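Local coordinates for protein salicylate 5-hydroxylase, large oxygenase component (Ralstonia sp., PDB 7C8Z) that forms the catalytic oxygenase component that hydroxylates salicylate at ring position 5 to give gentisate, using a Rieske [2Fe-2S] cluster and a mononuclear iron, at residues A[105-110]-A[172-177]; A[94-99]-A[137-142]; A[110-115]-A[133-138]. One frame throughout, in Å; residues are numbered along the deposited sequence.

Interaction 1. Residues A[105-110]-A[172-177]. With FES (Fe2/s2 (inorganic) cluster), chain I.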
# COMPACT_ATOMS: atom_id res chain seq x y z
N VAL A 105 21.52 18.44 19.50
CA VAL A 105 20.95 17.54 18.51
C VAL A 105 21.52 16.15 18.77
O VAL A 105 22.73 15.94 18.70
CB VAL A 105 21.25 17.98 17.07
CG1 VAL A 105 20.91 16.86 16.10
CG2 VAL A 105 20.45 19.23 16.74
N VAL A 106 20.63 15.20 19.07
CA VAL A 106 21.04 13.84 19.41
C VAL A 106 20.33 12.87 18.47
O VAL A 106 19.29 13.16 17.89
CB VAL A 106 20.74 13.49 20.87
CG1 VAL A 106 21.42 14.49 21.80
CG2 VAL A 106 19.23 13.46 21.11
N GLU A 107 20.92 11.68 18.34
CA GLU A 107 20.32 10.66 17.49
C GLU A 107 19.18 9.96 18.23
O GLU A 107 19.31 9.60 19.40
CB GLU A 107 21.37 9.64 17.06
CG GLU A 107 20.83 8.55 16.16
CD GLU A 107 21.90 7.90 15.31
OE1 GLU A 107 21.54 7.26 14.30
OE2 GLU A 107 23.09 8.03 15.65
N ASN A 108 18.06 9.78 17.53
CA ASN A 108 16.85 9.18 18.10
C ASN A 108 16.95 7.66 18.13
O ASN A 108 16.05 6.97 17.65
CB ASN A 108 15.62 9.61 17.30
CG ASN A 108 14.30 9.26 17.98
OD1 ASN A 108 14.27 8.86 19.15
ND2 ASN A 108 13.20 9.40 17.25
N VAL A 109 18.04 7.14 18.69
CA VAL A 109 18.27 5.70 18.81
C VAL A 109 18.79 5.42 20.20
O VAL A 109 19.73 6.08 20.66
CB VAL A 109 19.26 5.18 17.75
CG1 VAL A 109 19.53 3.70 17.96
CG2 VAL A 109 18.72 5.42 16.35
N CYS A 110 18.20 4.44 20.88
CA CYS A 110 18.62 4.17 22.24
C CYS A 110 19.92 3.37 22.28
O CYS A 110 20.28 2.67 21.33
CB CYS A 110 17.55 3.40 23.01
SG CYS A 110 18.19 2.90 24.62
N GLY A 172 25.78 6.68 25.95
CA GLY A 172 24.81 7.73 25.76
C GLY A 172 24.33 7.78 24.33
O GLY A 172 24.75 7.01 23.47
N LEU A 173 23.40 8.70 24.08
CA LEU A 173 22.90 8.89 22.72
C LEU A 173 24.00 9.49 21.85
O LEU A 173 24.79 10.32 22.30
CB LEU A 173 21.68 9.80 22.73
CG LEU A 173 20.54 9.38 23.66
CD1 LEU A 173 19.45 10.44 23.73
CD2 LEU A 173 19.96 8.05 23.21
N THR A 174 24.07 9.03 20.60
CA THR A 174 25.01 9.59 19.64
C THR A 174 24.76 11.09 19.49
O THR A 174 23.68 11.51 19.05
CB THR A 174 24.89 8.88 18.29
OG1 THR A 174 25.36 7.54 18.43
CG2 THR A 174 25.71 9.59 17.23
N LYS A 175 25.74 11.90 19.88
CA LYS A 175 25.61 13.34 19.82
C LYS A 175 26.13 13.87 18.49
O LYS A 175 27.13 13.37 17.96
CB LYS A 175 26.38 14.02 20.95
CG LYS A 175 26.13 13.45 22.33
CD LYS A 175 27.07 14.09 23.33
CE LYS A 175 27.02 13.41 24.67
NZ LYS A 175 27.80 14.17 25.68
N LEU A 176 25.46 14.90 17.97
CA LEU A 176 25.83 15.54 16.73
C LEU A 176 26.31 16.95 17.02
O LEU A 176 25.88 17.58 18.00
CB LEU A 176 24.65 15.59 15.75
CG LEU A 176 24.27 14.29 15.05
CD1 LEU A 176 23.46 13.39 15.97
CD2 LEU A 176 23.50 14.58 13.76
N LYS A 177 27.21 17.46 16.18
CA LYS A 177 27.63 18.84 16.31
C LYS A 177 26.57 19.75 15.71
O LYS A 177 25.91 19.38 14.73
CB LYS A 177 28.98 19.07 15.64
CG LYS A 177 29.55 20.46 15.88
CD LYS A 177 31.05 20.45 16.14
CE LYS A 177 31.84 20.43 14.85
NZ LYS A 177 32.42 21.77 14.54
FE1 FES I . 15.98 -1.09 26.46
FE2 FES I . 15.89 1.85 25.53
S1 FES I . 15.86 0.86 27.48
S2 FES I . 15.99 -0.07 24.52
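The one flat side-chain group in this contact, the carboxylate of Glu107, lies alongside Thr174, its OE2 near CB and the methyl CG2 of the threonine. Glu107 CB also packs against Thr174. CG of Glu107, anti to the backbone N (chi1 -179°), and the extended chain beyond it carry the carboxylate along Thr174. The charge itself is met from beyond the segments: OE2 forms salt bridges with Arg91 and with Lys403 of the second subunit, and OE1 is hydrogen-bonded to Gln402 of that subunit. The backbones of the two segments run antiparallel. Leu176 N donates to Val105 O at 3.0 Å, Glu107 N donates to Thr174 O at 2.9 Å, and Val106 faces Lys175 as a non-hydrogen-bonded pair between these bonds. On one face of the sheet Val105 CG1 meets Leu176 CB at 4.0 Å. On the Val106 face, the methyl CG2 of that valine reaches Leu173 CD1 at 4.0 Å. The other leucine methyl, Leu173 CD2, lies over the backbone of Val109 and near Cys110, where 105-110 has left the sheet. This is the central strand pairing of a Rieske domain: strand 103-107 aligns with strand 175-181, then runs on into the cluster loop, where Cys110 SG lies 2.7 Å from FE2 of the [2Fe-2S] cluster, consistent with its role as a cluster ligand.

Interaction 2. Residues A[94-99]-A[137-142]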
# COMPACT_ATOMS: atom_id res chain seq x y z
N ILE A 94 16.81 14.34 17.15
CA ILE A 94 16.01 15.23 17.98
C ILE A 94 16.80 16.51 18.20
O ILE A 94 17.97 16.45 18.62
CB ILE A 94 15.63 14.57 19.31
CG1 ILE A 94 15.04 13.17 19.06
CG2 ILE A 94 14.68 15.45 20.12
CD1 ILE A 94 15.10 12.27 20.25
N MET A 95 16.17 17.65 17.92
CA MET A 95 16.73 18.97 18.16
C MET A 95 16.01 19.57 19.36
O MET A 95 14.80 19.82 19.29
CB MET A 95 16.58 19.86 16.93
CG MET A 95 16.79 21.34 17.20
SD MET A 95 16.36 22.40 15.81
CE MET A 95 14.60 22.61 16.06
N VAL A 96 16.72 19.76 20.46
CA VAL A 96 16.11 20.23 21.70
C VAL A 96 16.86 21.45 22.22
O VAL A 96 18.09 21.54 22.13
CB VAL A 96 16.09 19.12 22.77
CG1 VAL A 96 17.50 18.66 23.11
CG2 VAL A 96 15.34 19.59 24.02
N ARG A 97 16.11 22.40 22.78
CA ARG A 97 16.73 23.54 23.42
C ARG A 97 17.19 23.16 24.82
O ARG A 97 16.39 22.68 25.63
CB ARG A 97 15.77 24.73 23.50
CG ARG A 97 16.38 25.91 24.25
CD ARG A 97 15.86 27.24 23.77
NE ARG A 97 15.78 27.32 22.31
CZ ARG A 97 16.79 27.67 21.52
NH1 ARG A 97 17.97 27.98 22.05
NH2 ARG A 97 16.62 27.72 20.21
N ASP A 98 18.46 23.38 25.10
CA ASP A 98 19.06 23.02 26.38
C ASP A 98 18.61 24.00 27.46
O ASP A 98 18.32 25.16 27.17
CB ASP A 98 20.58 23.03 26.28
CG ASP A 98 21.24 22.21 27.36
OD1 ASP A 98 21.40 20.99 27.15
OD2 ASP A 98 21.59 22.78 28.42
N PRO A 99 18.54 23.55 28.73
CA PRO A 99 18.22 24.47 29.82
C PRO A 99 19.10 25.71 29.90
O PRO A 99 18.68 26.73 30.45
CB PRO A 99 18.39 23.59 31.07
CG PRO A 99 18.04 22.23 30.60
CD PRO A 99 18.50 22.14 29.16
N TYR A 137 18.19 9.69 29.74
CA TYR A 137 19.27 10.49 29.18
C TYR A 137 19.01 11.97 29.42
O TYR A 137 17.87 12.43 29.35
CB TYR A 137 19.42 10.27 27.67
CG TYR A 137 19.53 8.84 27.21
CD1 TYR A 137 18.41 8.04 27.06
CD2 TYR A 137 20.77 8.29 26.92
CE1 TYR A 137 18.52 6.73 26.63
CE2 TYR A 137 20.89 6.98 26.50
CZ TYR A 137 19.77 6.21 26.35
OH TYR A 137 19.91 4.91 25.92
N SER A 138 20.09 12.72 29.65
CA SER A 138 20.02 14.17 29.68
C SER A 138 19.55 14.71 28.32
O SER A 138 19.61 14.03 27.29
CB SER A 138 21.37 14.78 30.04
OG SER A 138 22.32 14.58 29.01
N LEU A 139 19.13 15.98 28.32
CA LEU A 139 18.81 16.65 27.06
C LEU A 139 20.02 16.85 26.17
O LEU A 139 19.87 17.34 25.04
CB LEU A 139 18.12 17.99 27.34
CG LEU A 139 16.72 17.92 27.94
CD1 LEU A 139 16.19 19.32 28.23
CD2 LEU A 139 15.76 17.16 27.03
N LYS A 140 21.22 16.50 26.64
CA LYS A 140 22.42 16.51 25.82
C LYS A 140 22.78 15.12 25.30
O LYS A 140 23.73 15.00 24.52
CB LYS A 140 23.61 17.07 26.61
CG LYS A 140 23.41 18.50 27.10
CD LYS A 140 24.67 19.04 27.75
CE LYS A 140 25.17 20.27 27.03
NZ LYS A 140 24.29 21.45 27.25
N GLY A 141 22.05 14.09 25.71
CA GLY A 141 22.29 12.73 25.26
C GLY A 141 23.06 11.86 26.23
O GLY A 141 23.33 10.70 25.90
N ASP A 142 23.42 12.37 27.40
CA ASP A 142 24.21 11.60 28.36
C ASP A 142 23.31 10.66 29.15
O ASP A 142 22.30 11.08 29.72
CB ASP A 142 24.95 12.54 29.30
CG ASP A 142 25.89 13.48 28.58
OD1 ASP A 142 26.68 12.99 27.74
OD2 ASP A 142 25.84 14.70 28.84
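Asp98 and Lys140 meet where strand 91-97 of the main Rieske sheet ends beside a beta hairpin, the link between strands 135-137 and 143-145 that turns through a type I beta turn from Ser138 to Gly141. The lysine chain curls past one carboxylate oxygen. Lys140 CB is still 4.5 Å from Asp98 OD1, and CG comes nearer to that atom. A bend at chi3 (120°) and another at chi4 (71°) then turn the chain back, so that CD and CE of Lys140 pass Asp98 OD1 at 3.9 Å and 3.8 Å. At the tip, Lys140 NZ lies near both carboxylate oxygens but closer to Asp98 OD1, with which it closes a salt bridge at 2.9 Å. As a hydrogen bond this link is weak, and Asp98 OD1 has a further partner in Asn104 ND2. That same amide nitrogen also donates to Leu139 O, so the side chain of Asn104 ties the turn to the aspartate. Next to the charged pair lies an apolar patch, which Phe128 helps to enclose by touching both Val96 and Leu139. Here the isobutyl group of Leu139 forks between two partners: CD1 rests 3.8 Å from Pro99 CD, and CD2 lies 3.9 Å from Val96 CG2. The remaining valine methyl, Val96 CG1, lies against the turn backbone. Within the hairpin, Ser138 OG accepts from Lys140 N in an ST turn and also from Asp142 N, at 2.9 Å.

Interaction 3. Residues A[110-115]-A[133-138]; sequences CAHRGM and HQWNYS. With FES (Fe2/s2 (inorganic) cluster), chain I.
His112 and Trp135 form the tight part of this contact. His112 CB lies directly over the Trp135 six-membered ring, 3.5 Å from its centroid, a CH-pi contact. The imidazole continues over the indole as an offset stack, planes at 16°. With CG anti to the backbone N (chi1 -178°), His112 ND1 reaches FE1 of the cluster at 2.5 Å; His133 ND1 binds the same iron at 2.5 Å. The two rings meet edge-to-face, His112 presenting its edge, and His133 CE1 lies over one face of the Arg113 guanidinium. Ala111 CB makes a smaller contact at the indole edge. By contrast, the partly exposed Gln134, Asn136 and Ser138 touch nothing across the segments. At the subunit interface, Asp240 of the second subunit forms a salt bridge with Arg113 and a hydrogen bond with His133 NE2; its Glu426 does the same for Arg113 and His112 NE2. His133 also packs on that subunit's iron ligand His243, so electrons probably pass here to the mononuclear iron, as in other Rieske oxygenases. The Cys-X-His loop 110-115 follows strand 103-107 and packs on strand 135-137, flanked by strands 128-130 and 143-145 in a small antiparallel sheet.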
# COMPACT_ATOMS: atom_id res chain seq x y z
N CYS A 110 18.20 4.44 20.88
CA CYS A 110 18.62 4.17 22.24
C CYS A 110 19.92 3.37 22.28
O CYS A 110 20.28 2.67 21.33
CB CYS A 110 17.55 3.40 23.01
SG CYS A 110 18.19 2.90 24.62
N ALA A 111 20.61 3.47 23.41
CA ALA A 111 21.89 2.80 23.58
C ALA A 111 21.75 1.35 24.03
O ALA A 111 22.65 0.55 23.76
CB ALA A 111 22.75 3.58 24.58
N HIS A 112 20.67 1.00 24.72
CA HIS A 112 20.49 -0.38 25.14
C HIS A 112 20.30 -1.32 23.95
O HIS A 112 21.20 -2.08 23.59
CB HIS A 112 19.31 -0.50 26.11
CG HIS A 112 19.07 -1.88 26.64
ND1 HIS A 112 18.02 -2.19 27.47
CD2 HIS A 112 19.75 -3.04 26.46
CE1 HIS A 112 18.05 -3.47 27.77
NE2 HIS A 112 19.10 -4.01 27.16
N ARG A 113 19.14 -1.24 23.30
CA ARG A 113 18.86 -2.12 22.17
C ARG A 113 18.37 -1.34 20.96
O ARG A 113 17.56 -1.84 20.17
CB ARG A 113 17.87 -3.21 22.55
CG ARG A 113 18.47 -4.31 23.42
CD ARG A 113 17.50 -5.47 23.60
NE ARG A 113 17.39 -5.87 25.00
CZ ARG A 113 16.34 -6.50 25.52
NH1 ARG A 113 15.30 -6.82 24.75
NH2 ARG A 113 16.33 -6.82 26.81
N GLY A 114 18.85 -0.11 20.79
CA GLY A 114 18.66 0.63 19.56
C GLY A 114 17.25 1.07 19.26
O GLY A 114 16.97 1.44 18.12
N MET A 115 16.36 1.05 20.24
CA MET A 115 14.98 1.44 19.99
C MET A 115 14.88 2.93 19.66
O MET A 115 15.46 3.77 20.35
CB MET A 115 14.09 1.10 21.18
CG MET A 115 12.73 1.78 21.12
SD MET A 115 11.46 0.86 22.00
CE MET A 115 10.79 2.14 23.05
N HIS A 133 13.03 -0.31 28.65
CA HIS A 133 13.59 -0.61 29.96
C HIS A 133 13.89 0.68 30.73
O HIS A 133 14.63 0.65 31.72
CB HIS A 133 14.84 -1.48 29.82
CG HIS A 133 14.60 -2.72 29.01
ND1 HIS A 133 14.48 -2.71 27.64
CD2 HIS A 133 14.43 -4.01 29.38
CE1 HIS A 133 14.26 -3.93 27.20
NE2 HIS A 133 14.23 -4.75 28.24
N GLN A 134 13.32 1.80 30.28
CA GLN A 134 13.31 3.06 31.02
C GLN A 134 14.71 3.61 31.26
O GLN A 134 15.07 4.02 32.36
CB GLN A 134 12.55 2.92 32.34
CG GLN A 134 11.13 2.45 32.18
CD GLN A 134 10.20 3.58 31.77
OE1 GLN A 134 10.58 4.74 31.75
NE2 GLN A 134 8.96 3.23 31.43
N TRP A 135 15.51 3.64 30.19
CA TRP A 135 16.82 4.29 30.28
C TRP A 135 16.61 5.80 30.16
O TRP A 135 15.85 6.26 29.30
CB TRP A 135 17.76 3.80 29.19
CG TRP A 135 18.47 2.52 29.53
CD1 TRP A 135 18.05 1.55 30.39
CD2 TRP A 135 19.73 2.06 29.01
NE1 TRP A 135 18.96 0.52 30.44
CE2 TRP A 135 20.00 0.81 29.60
CE3 TRP A 135 20.65 2.58 28.09
CZ2 TRP A 135 21.15 0.07 29.32
CZ3 TRP A 135 21.80 1.85 27.81
CH2 TRP A 135 22.03 0.61 28.42
N ASN A 136 17.27 6.56 31.03
CA ASN A 136 17.09 8.00 31.10
C ASN A 136 18.36 8.72 30.64
O ASN A 136 19.46 8.39 31.09
CB ASN A 136 16.74 8.42 32.53
CG ASN A 136 16.37 9.90 32.65
OD1 ASN A 136 17.20 10.78 32.41
ND2 ASN A 136 15.12 10.17 33.01
N TYR A 137 18.19 9.69 29.74
CA TYR A 137 19.27 10.49 29.18
C TYR A 137 19.01 11.97 29.42
O TYR A 137 17.87 12.43 29.35
CB TYR A 137 19.42 10.27 27.67
CG TYR A 137 19.53 8.84 27.21
CD1 TYR A 137 18.41 8.04 27.06
CD2 TYR A 137 20.77 8.29 26.92
CE1 TYR A 137 18.52 6.73 26.63
CE2 TYR A 137 20.89 6.98 26.50
CZ TYR A 137 19.77 6.21 26.35
OH TYR A 137 19.91 4.91 25.92
N SER A 138 20.09 12.72 29.65
CA SER A 138 20.02 14.17 29.68
C SER A 138 19.55 14.71 28.32
O SER A 138 19.61 14.03 27.29
CB SER A 138 21.37 14.78 30.04
OG SER A 138 22.32 14.58 29.01
FE1 FES I . 15.98 -1.09 26.46
FE2 FES I . 15.89 1.85 25.53
S1 FES I . 15.86 0.86 27.48
S2 FES I . 15.99 -0.07 24.52

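Overall arrangement
All three contacts are largely buried within the Rieske domain, but their chemistry follows their place. Interaction 1 is strand pairing inside the main sheet; interaction 2 sets the end of strand 91-97 against the cluster-side hairpin through an apolar patch that reaches exposed Pro99, and a salt bridge from exposed Lys140 to Asp98; interaction 3 is aromatic and metal-binding. Interactions 1 and 3 share Cys110 and both reach the second subunit, whereas no other chain touches interaction 2. Interactions 2 and 3 share Tyr137 and Ser138. The hairpin is also tied to interaction 1, through the salt bridge of Lys175 with Asp142 and the packing of Leu173 on Tyr137.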